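Local coordinates for protein ralf, proline/betaine transporter (Legionella pneumophila, PDB 4D7Q) that probably acts as a guanine nucleotide exchange factor through its Legionella Sec7 domain, here fused by engineering to the capping domain of Rickettsia RalF, at residues A[207-212]-A[331-336]; A[276-281]-A[316-321]; A[309-314]-A[337-342]. The protein carries 2 engineered substitutions. One frame throughout, in Å; residues are numbered along the deposited sequence.

Interaction 1 (A[207-212]-A[331-336]); sequences PGYQIN and TSIKAT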
ATOM      1  N   PRO A 207       3.817  -8.343  -1.117  1.00 24.86           N
ATOM      2  CA  PRO A 207       3.470  -9.752  -0.844  1.00 25.24           C
ATOM      3  C   PRO A 207       2.825 -10.449  -2.040  1.00 27.39           C
ATOM      4  O   PRO A 207       2.026  -9.846  -2.773  1.00 26.51           O
ATOM      5  CB  PRO A 207       2.456  -9.644   0.312  1.00 26.73           C
ATOM      6  CG  PRO A 207       2.790  -8.367   0.987  1.00 29.47           C
ATOM      7  CD  PRO A 207       3.189  -7.448  -0.121  1.00 25.57           C
ATOM      8  N   GLY A 208       3.176 -11.717  -2.211  1.00 22.30           N
ATOM      9  CA  GLY A 208       2.669 -12.537  -3.297  1.00 21.65           C
ATOM     10  C   GLY A 208       3.590 -12.515  -4.493  1.00 27.34           C
ATOM     11  O   GLY A 208       4.809 -12.401  -4.345  1.00 27.93           O
ATOM     12  N   TYR A 209       3.001 -12.614  -5.687  1.00 23.10           N
ATOM     13  CA  TYR A 209       3.737 -12.640  -6.950  1.00 23.07           C
ATOM     14  C   TYR A 209       3.688 -11.296  -7.647  1.00 26.00           C
ATOM     15  O   TYR A 209       2.616 -10.686  -7.756  1.00 24.23           O
ATOM     16  CB  TYR A 209       3.160 -13.705  -7.869  1.00 22.78           C
ATOM     17  CG  TYR A 209       3.054 -15.073  -7.242  1.00 23.63           C
ATOM     18  CD1 TYR A 209       4.174 -15.894  -7.114  1.00 25.15           C
ATOM     19  CD2 TYR A 209       1.814 -15.592  -6.863  1.00 23.91           C
ATOM     20  CE1 TYR A 209       4.068 -17.182  -6.590  1.00 27.83           C
ATOM     21  CE2 TYR A 209       1.698 -16.873  -6.330  1.00 24.99           C
ATOM     22  CZ  TYR A 209       2.823 -17.674  -6.217  1.00 34.09           C
ATOM     23  OH  TYR A 209       2.682 -18.938  -5.694  1.00 29.66           O
ATOM     24  N   GLN A 210       4.852 -10.827  -8.090  1.00 23.12           N
ATOM     25  CA  GLN A 210       4.956  -9.524  -8.739  1.00 23.14           C
ATOM     26  C   GLN A 210       5.696  -9.652 -10.046  1.00 27.74           C
ATOM     27  O   GLN A 210       6.686 -10.366 -10.126  1.00 27.99           O
ATOM     28  CB  GLN A 210       5.644  -8.498  -7.827  1.00 23.08           C
ATOM     29  CG  GLN A 210       5.605  -7.046  -8.361  1.00 28.07           C
ATOM     30  CD  GLN A 210       6.072  -6.039  -7.340  1.00 36.35           C
ATOM     31  OE1 GLN A 210       5.809  -6.165  -6.151  1.00 29.99           O
ATOM     32  NE2 GLN A 210       6.732  -4.986  -7.788  1.00 33.48           N
ATOM     33  N   ILE A 211       5.188  -8.976 -11.077  1.00 23.89           N
ATOM     34  CA  ILE A 211       5.813  -8.935 -12.393  1.00 23.20           C
ATOM     35  C   ILE A 211       5.990  -7.465 -12.761  1.00 28.14           C
ATOM     36  O   ILE A 211       5.002  -6.772 -13.049  1.00 26.42           O
ATOM     37  CB  ILE A 211       5.083  -9.744 -13.497  1.00 26.00           C
ATOM     38  CG1 ILE A 211       4.563 -11.128 -13.000  1.00 25.54           C
ATOM     39  CG2 ILE A 211       6.017  -9.875 -14.723  1.00 26.36           C
ATOM     40  CD1 ILE A 211       3.764 -11.982 -14.085  1.00 29.83           C
ATOM     41  N   ASN A 212       7.248  -6.983 -12.704  1.00 25.47           N
ATOM     42  CA  ASN A 212       7.572  -5.602 -13.053  1.00 26.99           C
ATOM     43  C   ASN A 212       7.858  -5.496 -14.523  1.00 33.24           C
ATOM     44  O   ASN A 212       8.177  -6.500 -15.147  1.00 33.42           O
ATOM     45  CB  ASN A 212       8.822  -5.135 -12.322  1.00 31.33           C
ATOM     46  CG  ASN A 212       8.638  -4.963 -10.859  1.00 42.37           C
ATOM     47  OD1 ASN A 212       7.536  -4.680 -10.376  1.00 38.44           O
ATOM     48  ND2 ASN A 212       9.738  -5.069 -10.141  1.00 34.22           N
ATOM     49  N   THR A 331       9.143 -11.424 -11.295  1.00 30.38           N
ATOM     50  CA  THR A 331      10.323 -10.669 -10.893  1.00 30.20           C
ATOM     51  C   THR A 331      10.624 -10.873  -9.412  1.00 34.06           C
ATOM     52  O   THR A 331      11.763 -10.718  -8.973  1.00 34.83           O
ATOM     53  CB  THR A 331      10.152  -9.164 -11.170  1.00 40.35           C
ATOM     54  OG1 THR A 331      11.352  -8.469 -10.808  1.00 39.12           O
ATOM     55  CG2 THR A 331       8.986  -8.604 -10.371  1.00 45.22           C
ATOM     56  N   SER A 332       9.595 -11.222  -8.648  1.00 29.65           N
ATOM     57  CA  SER A 332       9.748 -11.453  -7.216  1.00 28.20           C
ATOM     58  C   SER A 332       8.594 -12.268  -6.673  1.00 31.01           C
ATOM     59  O   SER A 332       7.464 -12.161  -7.150  1.00 29.64           O
ATOM     60  CB  SER A 332       9.848 -10.134  -6.448  1.00 30.43           C
ATOM     61  OG  SER A 332       8.591  -9.478  -6.446  1.00 32.26           O
ATOM     62  N   ILE A 333       8.900 -13.081  -5.668  1.00 28.62           N
ATOM     63  CA  ILE A 333       7.950 -13.896  -4.922  1.00 27.67           C
ATOM     64  C   ILE A 333       8.149 -13.467  -3.489  1.00 31.62           C
ATOM     65  O   ILE A 333       9.286 -13.482  -3.015  1.00 31.44           O
ATOM     66  CB  ILE A 333       8.179 -15.418  -5.116  1.00 30.51           C
ATOM     67  CG1 ILE A 333       8.126 -15.799  -6.635  1.00 31.04           C
ATOM     68  CG2 ILE A 333       7.136 -16.186  -4.276  1.00 29.35           C
ATOM     69  CD1 ILE A 333       8.268 -17.321  -7.020  1.00 26.87           C
ATOM     70  N   LYS A 334       7.074 -13.026  -2.807  1.00 27.16           N
ATOM     71  CA  LYS A 334       7.201 -12.568  -1.428  1.00 26.48           C
ATOM     72  C   LYS A 334       6.173 -13.237  -0.554  1.00 29.17           C
ATOM     73  O   LYS A 334       5.056 -13.455  -1.018  1.00 27.16           O
ATOM     74  CB  LYS A 334       7.065 -11.034  -1.358  1.00 28.28           C
ATOM     75  CG  LYS A 334       7.527 -10.409  -0.048  1.00 37.06           C
ATOM     76  CD  LYS A 334       7.432  -8.903  -0.126  1.00 35.63           C
ATOM     77  CE  LYS A 334       8.222  -8.232   0.959  1.00 35.11           C
ATOM     78  NZ  LYS A 334       8.161  -6.754   0.825  1.00 27.52           N
ATOM     79  N   ALA A 335       6.534 -13.559   0.713  1.00 27.11           N
ATOM     80  CA  ALA A 335       5.584 -14.182   1.653  1.00 28.11           C
ATOM     81  C   ALA A 335       4.336 -13.330   1.806  1.00 29.74           C
ATOM     82  O   ALA A 335       4.412 -12.105   1.727  1.00 28.27           O
ATOM     83  CB  ALA A 335       6.232 -14.359   3.027  1.00 29.20           C
ATOM     84  N   THR A 336       3.190 -13.970   1.976  1.00 27.37           N
ATOM     85  CA  THR A 336       1.958 -13.242   2.284  1.00 27.00           C
ATOM     86  C   THR A 336       1.852 -13.333   3.810  1.00 30.12           C
ATOM     87  O   THR A 336       2.693 -13.981   4.431  1.00 27.76           O
ATOM     88  CB  THR A 336       0.719 -13.790   1.560  1.00 28.96           C
ATOM     89  OG1 THR A 336       0.348 -15.051   2.115  1.00 28.77           O
ATOM     90  CG2 THR A 336       0.884 -13.861   0.060  1.00 28.53           C
TER
HETATM   91  O   HOH W   1       6.544 -10.210  -4.854  1.00 31.41           O
HETATM   92  O   HOH W   2      12.191  -5.402 -11.783  1.00 57.55           O
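Gln210 and Ser332 form a hydrogen-bonded pair across the antiparallel strands 208-212 and 332-334, with both side chains on one face of the sheet. Gln210 CB lies 3.4 Å from Ser332 OG. From there CG stands anti to the backbone N (chi1 -171°) and the chain runs on extended, brushing Lys298 and Ile300 of the next strand. At its end the carboxamide is fixed in rotation from two sides: NE2 donates to Asn212 OD1 at 2.7 Å, nearly straight (171°) and in both amide planes, on a lone pair of the acceptor, while OE1 takes the N-H of Ser206. The main chain between supplies the frame. Gly208 and Lys334 form a hydrogen-bonded pair, each N reaching the other's O, and Gln210 N donates to Ser332 O at 3.1 Å. Beyond this point the ladder is disturbed by a classic beta bulge: Thr331 and Ser332 both face Gln210, whose carbonyl O accepts from Thr331 N at 2.9 Å and only weakly from Ser332 N. The strands belong to the edge of the six-stranded antiparallel sheet of the capping domain, the Rickettsia-derived part of the chimera. Thr331 CG2 covers the buried Asn212 N, 3.3 Å away, which has no hydrogen-bond partner in the model. On the other face of the sheet Tyr209 and Ile333 lie side by side, pointing the same way, with Tyr209 CE1 4.0 Å from Ile333 CG2; the phenol OH goes on to Leu344 O in helix 341-351. Lys334 instead lays its CD 3.8 Å from Pro207 N and carries its ammonium to Ser205 O and to Glu62 of the Legionella-derived Sec7 domain, a salt bridge that crosses between parts joined by engineering.

Interaction 2 (A[276-281]-A[316-321]); sequences GAAEIQ and LKLAAQ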
ATOM      1  N   GLY A 276     -11.326 -21.564  -4.869  1.00 36.73           N
ATOM      2  CA  GLY A 276     -10.086 -20.808  -4.959  1.00 34.11           C
ATOM      3  C   GLY A 276     -10.381 -19.376  -5.353  1.00 34.25           C
ATOM      4  O   GLY A 276     -11.243 -19.139  -6.207  1.00 32.07           O
ATOM      5  N   ALA A 277      -9.728 -18.409  -4.683  1.00 29.95           N
ATOM      6  CA  ALA A 277      -9.911 -16.986  -4.962  1.00 29.03           C
ATOM      7  C   ALA A 277      -8.572 -16.262  -4.970  1.00 32.10           C
ATOM      8  O   ALA A 277      -7.707 -16.535  -4.138  1.00 30.40           O
ATOM      9  CB  ALA A 277     -10.882 -16.350  -3.977  1.00 29.36           C
ATOM     10  N   ALA A 278      -8.371 -15.396  -5.977  1.00 28.98           N
ATOM     11  CA  ALA A 278      -7.104 -14.690  -6.168  1.00 27.81           C
ATOM     12  C   ALA A 278      -7.322 -13.331  -6.804  1.00 28.80           C
ATOM     13  O   ALA A 278      -8.303 -13.138  -7.525  1.00 28.72           O
ATOM     14  CB  ALA A 278      -6.164 -15.528  -7.024  1.00 28.77           C
ATOM     15  N   GLU A 279      -6.400 -12.400  -6.562  1.00 24.16           N
ATOM     16  CA  GLU A 279      -6.534 -11.042  -7.077  1.00 24.71           C
ATOM     17  C   GLU A 279      -5.350 -10.598  -7.945  1.00 27.16           C
ATOM     18  O   GLU A 279      -4.193 -10.846  -7.591  1.00 26.01           O
ATOM     19  CB  GLU A 279      -6.719 -10.096  -5.871  1.00 25.95           C
ATOM     20  CG  GLU A 279      -6.633  -8.609  -6.159  1.00 31.28           C
ATOM     21  CD  GLU A 279      -6.556  -7.739  -4.918  1.00 42.46           C
ATOM     22  OE1 GLU A 279      -6.056  -8.216  -3.876  1.00 38.90           O
ATOM     23  OE2 GLU A 279      -6.998  -6.573  -4.988  1.00 31.95           O
ATOM     24  N   ILE A 280      -5.649  -9.934  -9.081  1.00 22.19           N
ATOM     25  CA  ILE A 280      -4.619  -9.347  -9.934  1.00 20.98           C
ATOM     26  C   ILE A 280      -4.721  -7.836  -9.792  1.00 25.13           C
ATOM     27  O   ILE A 280      -5.667  -7.238 -10.299  1.00 25.50           O
ATOM     28  CB  ILE A 280      -4.604  -9.731 -11.448  1.00 23.50           C
ATOM     29  CG1 ILE A 280      -4.801 -11.239 -11.737  1.00 24.35           C
ATOM     30  CG2 ILE A 280      -3.302  -9.196 -12.089  1.00 24.12           C
ATOM     31  CD1 ILE A 280      -5.109 -11.538 -13.289  1.00 28.92           C
ATOM     32  N   GLN A 281      -3.724  -7.213  -9.167  1.00 22.70           N
ATOM     33  CA  GLN A 281      -3.675  -5.748  -9.084  1.00 21.46           C
ATOM     34  C   GLN A 281      -2.898  -5.273 -10.299  1.00 24.70           C
ATOM     35  O   GLN A 281      -1.770  -5.721 -10.513  1.00 23.59           O
ATOM     36  CB  GLN A 281      -2.996  -5.277  -7.820  1.00 21.74           C
ATOM     37  CG  GLN A 281      -3.732  -5.647  -6.531  1.00 25.86           C
ATOM     38  CD  GLN A 281      -2.861  -5.264  -5.368  1.00 35.26           C
ATOM     39  OE1 GLN A 281      -2.400  -4.129  -5.266  1.00 28.74           O
ATOM     40  NE2 GLN A 281      -2.552  -6.217  -4.511  1.00 26.08           N
ATOM     41  N   LEU A 316      -4.080 -20.330  -3.094  1.00 29.15           N
ATOM     42  CA  LEU A 316      -2.643 -20.243  -3.302  1.00 28.86           C
ATOM     43  C   LEU A 316      -2.290 -20.875  -4.657  1.00 32.40           C
ATOM     44  O   LEU A 316      -1.539 -20.277  -5.431  1.00 32.04           O
ATOM     45  CB  LEU A 316      -1.895 -20.942  -2.134  1.00 29.41           C
ATOM     46  CG  LEU A 316      -0.358 -21.072  -2.264  1.00 34.39           C
ATOM     47  CD1 LEU A 316       0.337 -19.713  -2.302  1.00 34.75           C
ATOM     48  CD2 LEU A 316       0.216 -21.919  -1.167  1.00 36.27           C
ATOM     49  N   LYS A 317      -2.887 -22.052  -4.969  1.00 28.43           N
ATOM     50  CA  LYS A 317      -2.679 -22.727  -6.250  1.00 27.42           C
ATOM     51  C   LYS A 317      -3.179 -21.838  -7.398  1.00 29.82           C
ATOM     52  O   LYS A 317      -2.448 -21.610  -8.365  1.00 27.59           O
ATOM     53  CB  LYS A 317      -3.415 -24.074  -6.248  1.00 30.43           C
ATOM     54  CG  LYS A 317      -3.051 -24.969  -7.419  1.00 47.26           C
ATOM     55  CD  LYS A 317      -4.021 -26.118  -7.554  1.00 55.32           C
ATOM     56  CE  LYS A 317      -3.778 -26.902  -8.820  1.00 74.42           C
ATOM     57  NZ  LYS A 317      -4.433 -28.239  -8.773  1.00 87.55           N
ATOM     58  N   LEU A 318      -4.417 -21.304  -7.266  1.00 26.90           N
ATOM     59  CA  LEU A 318      -5.005 -20.415  -8.272  1.00 26.23           C
ATOM     60  C   LEU A 318      -4.134 -19.178  -8.513  1.00 28.58           C
ATOM     61  O   LEU A 318      -3.886 -18.854  -9.681  1.00 29.33           O
ATOM     62  CB  LEU A 318      -6.460 -20.029  -7.905  1.00 26.02           C
ATOM     63  CG  LEU A 318      -7.227 -19.107  -8.883  1.00 28.14           C
ATOM     64  CD1 LEU A 318      -7.415 -19.759 -10.271  1.00 27.12           C
ATOM     65  CD2 LEU A 318      -8.558 -18.717  -8.311  1.00 27.74           C
ATOM     66  N   ALA A 319      -3.590 -18.550  -7.433  1.00 22.89           N
ATOM     67  CA  ALA A 319      -2.704 -17.387  -7.593  1.00 22.64           C
ATOM     68  C   ALA A 319      -1.431 -17.789  -8.374  1.00 28.14           C
ATOM     69  O   ALA A 319      -1.075 -17.084  -9.318  1.00 27.55           O
ATOM     70  CB  ALA A 319      -2.349 -16.766  -6.245  1.00 22.12           C
ATOM     71  N   ALA A 320      -0.838 -18.980  -8.082  1.00 27.19           N
ATOM     72  CA  ALA A 320       0.332 -19.472  -8.831  1.00 27.69           C
ATOM     73  C   ALA A 320      -0.001 -19.813 -10.294  1.00 30.64           C
ATOM     74  O   ALA A 320       0.831 -19.544 -11.158  1.00 29.03           O
ATOM     75  CB  ALA A 320       0.965 -20.669  -8.140  1.00 28.62           C
ATOM     76  N   GLN A 321      -1.211 -20.385 -10.572  1.00 28.18           N
ATOM     77  CA  GLN A 321      -1.668 -20.734 -11.947  1.00 27.97           C
ATOM     78  C   GLN A 321      -1.835 -19.482 -12.801  1.00 31.19           C
ATOM     79  O   GLN A 321      -1.420 -19.458 -13.962  1.00 31.16           O
ATOM     80  CB  GLN A 321      -2.998 -21.519 -11.926  1.00 28.84           C
ATOM     81  CG  GLN A 321      -2.851 -22.933 -11.378  1.00 37.82           C
ATOM     82  CD  GLN A 321      -4.162 -23.649 -11.175  1.00 41.92           C
ATOM     83  OE1 GLN A 321      -5.059 -23.186 -10.473  1.00 32.49           O
ATOM     84  NE2 GLN A 321      -4.279 -24.825 -11.749  1.00 35.93           N
TER
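Helix 313-325 packs against the inner strand 277-283 of the antiparallel sheet in the Rickettsia-derived capping domain, and segments 276-281 and 316-321 hold the place where the two meet. The segment axes approach to 7.0 Å and run 36° apart. Ala278 points its methyl toward the helix, where CB rests 4.0 Å from Ala319 CA and 4.1 Å from Ala319 CB; with two alanines facing each other, Ala278 CA and Ala319 CA come within 5.4 Å. Leu318 covers the start of the strand. A chi1 of -179° turns its CG away from the backbone N and carries CD2 onto Gly276. CG touches Ala278 CB at 4.2 Å, while the CD2 branch reaches along the main chain to lie 3.4 Å from Gly276 O and 3.8 Å from Ala277 N. Gly276 has no side chain to hold the leucine off, which lets this methyl lie directly on the peptide. No hydrogen bond joins the two segments, although Ser315 OG, one residue before the helical segment, is hydrogen-bonded to Ala277 N. The strand is paired by backbone bonds with residues on both flanks, including Ile270 and Leu304. Helix 341-351 touches Leu316 and Ala320 on another side of the same helix. The arrangement is helix-on-sheet packing, an amphipathic helix covering one face of an antiparallel sheet through small and aliphatic residues.

Interaction 3 (A[309-314]-A[337-342]); sequences RQPSEQ and YDYLKE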
ATOM      1  N   ARG A 309     -10.315 -14.624   7.318  1.00 44.94           N
ATOM      2  CA  ARG A 309      -9.595 -15.892   7.428  1.00 44.34           C
ATOM      3  C   ARG A 309      -8.554 -15.967   6.299  1.00 45.16           C
ATOM      4  O   ARG A 309      -8.694 -15.274   5.281  1.00 44.26           O
ATOM      5  N   GLN A 310      -7.503 -16.782   6.494  1.00 39.43           N
ATOM      6  CA  GLN A 310      -6.436 -16.988   5.521  1.00 38.74           C
ATOM      7  C   GLN A 310      -6.985 -17.540   4.194  1.00 41.46           C
ATOM      8  O   GLN A 310      -8.010 -18.225   4.225  1.00 42.65           O
ATOM      9  CB  GLN A 310      -5.371 -17.953   6.102  1.00 40.47           C
ATOM     10  CG  GLN A 310      -5.683 -19.446   6.060  1.00 48.18           C
ATOM     11  CD  GLN A 310      -4.565 -20.230   6.694  1.00 73.01           C
ATOM     12  OE1 GLN A 310      -3.604 -20.645   6.030  1.00 72.42           O
ATOM     13  NE2 GLN A 310      -4.642 -20.409   8.001  1.00 62.50           N
ATOM     14  N   PRO A 311      -6.316 -17.337   3.033  1.00 36.08           N
ATOM     15  CA  PRO A 311      -6.792 -18.003   1.810  1.00 35.59           C
ATOM     16  C   PRO A 311      -6.551 -19.513   1.943  1.00 40.07           C
ATOM     17  O   PRO A 311      -5.657 -19.938   2.673  1.00 39.53           O
ATOM     18  CB  PRO A 311      -5.894 -17.422   0.706  1.00 36.30           C
ATOM     19  CG  PRO A 311      -5.172 -16.262   1.327  1.00 40.49           C
ATOM     20  CD  PRO A 311      -5.055 -16.616   2.776  1.00 36.59           C
ATOM     21  N   SER A 312      -7.341 -20.318   1.245  1.00 36.80           N
ATOM     22  CA  SER A 312      -7.171 -21.780   1.251  1.00 36.57           C
ATOM     23  C   SER A 312      -5.952 -22.157   0.417  1.00 39.09           C
ATOM     24  O   SER A 312      -5.410 -21.321  -0.315  1.00 37.47           O
ATOM     25  CB  SER A 312      -8.404 -22.441   0.640  1.00 38.94           C
ATOM     26  OG  SER A 312      -8.668 -21.922  -0.655  1.00 43.57           O
ATOM     27  N   GLU A 313      -5.555 -23.431   0.480  1.00 36.50           N
ATOM     28  CA  GLU A 313      -4.478 -23.985  -0.341  1.00 36.25           C
ATOM     29  C   GLU A 313      -4.876 -23.843  -1.826  1.00 36.44           C
ATOM     30  O   GLU A 313      -4.020 -23.557  -2.661  1.00 35.04           O
ATOM     31  CB  GLU A 313      -4.271 -25.462   0.016  1.00 38.64           C
ATOM     32  CG  GLU A 313      -2.856 -25.953  -0.232  1.00 53.61           C
ATOM     33  CD  GLU A 313      -2.608 -27.352   0.300  1.00 73.69           C
ATOM     34  OE1 GLU A 313      -2.390 -27.497   1.525  1.00 68.34           O
ATOM     35  OE2 GLU A 313      -2.649 -28.305  -0.508  1.00 67.83           O
ATOM     36  N   GLN A 314      -6.187 -24.006  -2.134  1.00 32.13           N
ATOM     37  CA  GLN A 314      -6.777 -23.872  -3.474  1.00 31.58           C
ATOM     38  C   GLN A 314      -6.534 -22.462  -4.059  1.00 33.96           C
ATOM     39  O   GLN A 314      -6.186 -22.327  -5.237  1.00 33.77           O
ATOM     40  CB  GLN A 314      -8.289 -24.206  -3.456  1.00 32.89           C
ATOM     41  CG  GLN A 314      -8.902 -24.296  -4.867  1.00 48.07           C
ATOM     42  CD  GLN A 314      -8.118 -25.168  -5.841  1.00 61.54           C
ATOM     43  OE1 GLN A 314      -7.745 -26.310  -5.535  1.00 57.66           O
ATOM     44  NE2 GLN A 314      -7.849 -24.641  -7.038  1.00 41.93           N
ATOM     45  N   TYR A 337       0.833 -12.717   4.417  1.00 27.24           N
ATOM     46  CA  TYR A 337       0.660 -12.786   5.866  1.00 27.90           C
ATOM     47  C   TYR A 337       0.465 -14.257   6.342  1.00 32.90           C
ATOM     48  O   TYR A 337       0.878 -14.618   7.450  1.00 31.96           O
ATOM     49  CB  TYR A 337      -0.557 -11.942   6.259  1.00 28.58           C
ATOM     50  CG  TYR A 337      -0.722 -11.765   7.753  1.00 30.02           C
ATOM     51  CD1 TYR A 337       0.137 -10.943   8.477  1.00 32.04           C
ATOM     52  CD2 TYR A 337      -1.768 -12.385   8.437  1.00 29.90           C
ATOM     53  CE1 TYR A 337      -0.027 -10.753   9.847  1.00 32.27           C
ATOM     54  CE2 TYR A 337      -1.972 -12.162   9.798  1.00 30.38           C
ATOM     55  CZ  TYR A 337      -1.101 -11.337  10.497  1.00 34.63           C
ATOM     56  OH  TYR A 337      -1.226 -11.162  11.854  1.00 29.66           O
ATOM     57  N   ASP A 338      -0.150 -15.094   5.483  1.00 29.93           N
ATOM     58  CA  ASP A 338      -0.495 -16.476   5.785  1.00 30.35           C
ATOM     59  C   ASP A 338       0.414 -17.562   5.203  1.00 35.87           C
ATOM     60  O   ASP A 338       0.497 -18.662   5.763  1.00 36.65           O
ATOM     61  CB  ASP A 338      -1.930 -16.716   5.332  1.00 32.36           C
ATOM     62  CG  ASP A 338      -2.897 -15.735   5.955  1.00 35.10           C
ATOM     63  OD1 ASP A 338      -3.107 -15.812   7.178  1.00 34.05           O
ATOM     64  OD2 ASP A 338      -3.447 -14.902   5.215  1.00 35.12           O
ATOM     65  N   TYR A 339       1.049 -17.276   4.072  1.00 31.80           N
ATOM     66  CA  TYR A 339       1.893 -18.234   3.378  1.00 31.71           C
ATOM     67  C   TYR A 339       3.313 -17.764   3.288  1.00 36.61           C
ATOM     68  O   TYR A 339       3.582 -16.624   2.876  1.00 34.87           O
ATOM     69  CB  TYR A 339       1.333 -18.526   1.982  1.00 32.82           C
ATOM     70  CG  TYR A 339       0.043 -19.311   2.034  1.00 34.53           C
ATOM     71  CD1 TYR A 339       0.044 -20.671   2.349  1.00 36.60           C
ATOM     72  CD2 TYR A 339      -1.184 -18.695   1.794  1.00 34.69           C
ATOM     73  CE1 TYR A 339      -1.142 -21.399   2.416  1.00 38.14           C
ATOM     74  CE2 TYR A 339      -2.378 -19.419   1.839  1.00 35.91           C
ATOM     75  CZ  TYR A 339      -2.352 -20.766   2.173  1.00 44.85           C
ATOM     76  OH  TYR A 339      -3.517 -21.485   2.270  1.00 45.46           O
ATOM     77  N   LEU A 340       4.232 -18.658   3.655  1.00 33.14           N
ATOM     78  CA  LEU A 340       5.662 -18.402   3.616  1.00 33.10           C
ATOM     79  C   LEU A 340       6.095 -18.225   2.163  1.00 34.45           C
ATOM     80  O   LEU A 340       5.428 -18.734   1.265  1.00 31.30           O
ATOM     81  CB  LEU A 340       6.429 -19.580   4.275  1.00 34.05           C
ATOM     82  CG  LEU A 340       6.177 -19.820   5.781  1.00 39.93           C
ATOM     83  CD1 LEU A 340       6.920 -21.066   6.272  1.00 40.67           C
ATOM     84  CD2 LEU A 340       6.614 -18.619   6.630  1.00 43.48           C
ATOM     85  N   LYS A 341       7.214 -17.511   1.930  1.00 31.76           N
ATOM     86  CA  LYS A 341       7.753 -17.329   0.578  1.00 31.02           C
ATOM     87  C   LYS A 341       7.979 -18.683  -0.133  1.00 35.57           C
ATOM     88  O   LYS A 341       7.711 -18.798  -1.339  1.00 36.40           O
ATOM     89  CB  LYS A 341       9.064 -16.527   0.620  1.00 32.24           C
ATOM     90  CG  LYS A 341       9.686 -16.341  -0.760  1.00 23.36           C
ATOM     91  CD  LYS A 341      10.986 -15.585  -0.688  1.00 30.16           C
ATOM     92  CE  LYS A 341      11.662 -15.571  -2.033  1.00 35.41           C
ATOM     93  NZ  LYS A 341      12.815 -14.638  -2.039  1.00 43.35           N
ATOM     94  N   GLU A 342       8.440 -19.705   0.623  1.00 31.61           N
ATOM     95  CA  GLU A 342       8.727 -21.030   0.073  1.00 32.68           C
ATOM     96  C   GLU A 342       7.512 -21.737  -0.474  1.00 37.69           C
ATOM     97  O   GLU A 342       7.643 -22.480  -1.446  1.00 38.13           O
ATOM     98  CB  GLU A 342       9.511 -21.928   1.067  1.00 34.80           C
ATOM     99  CG  GLU A 342       8.762 -22.235   2.359  1.00 42.49           C
ATOM    100  CD  GLU A 342       9.429 -23.212   3.302  1.00 63.42           C
ATOM    101  OE1 GLU A 342      10.681 -23.254   3.337  1.00 55.82           O
ATOM    102  OE2 GLU A 342       8.695 -23.910   4.037  1.00 62.13           O
TER
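Tyr339 lays its ring beside the pyrrolidine of Pro311, with CE2 4.0 Å from Pro311 CD, and sends its hydroxyl to the proline's own carbonyl. There Tyr339 OH donates to Pro311 O at 2.7 Å. The carbonyl oxygen sits at the edge of the phenol, near the ring plane, but the hydroxyl in turn approaches from above the carbonyl plane, 38° out of it, and so does not lie on a lone pair. With CG beside the backbone N, a chi1 of -70° brings the ring round so that its hydroxyl end reaches the partner segment. Gln310 crosses it at about a right angle, its amide turned 72° from the ring, and OE1 stays 3.9 Å from Tyr339 OH.

The neighbouring Asp338 approaches the same two residues with its carboxylate: OD1 is 3.3 Å from Gln310 CB and OD2 is 3.4 Å from Pro311 CD, both plain carbon contacts. Its charge is met outside the two segments, at OD2 by Arg305 of the capping domain and at OD1 by Lys27 of the Sec7 domain, the latter pairing across parts joined by engineering. The two cations would be expected to keep the carboxylate ionised. Pro311 CD touches both the tyrosine ring and the carboxylate, just ahead of a helix. The next residue, Ser312, reaches forward with its OG to Ser315 N, so the tyrosine-bonded segment leads directly into the side-chain N-cap that begins helix 313-325.

All three contacts lie in the Rickettsia-derived capping domain, with centres 11 to 13 Å apart. Interactions 1 and 2 reach the same six-stranded antiparallel sheet, the first at its edge and the second on an inner strand, and Tyr209 bridges them by packing on Leu316, Ala319 and Ala320. Interaction 3 shares helix 313-325 with interaction 2, where Leu316 meets Tyr339; its segment 337-342 continues directly from 331-336, Ala335 touching Lys341, while 309-314 comes before it. Along the chain the first segments begin at 207, 276 and 309 and their partners at 316, 331 and 337, an alternation that ties helix 313-325 and edge strand 332-334 to the sheet of the capping domain.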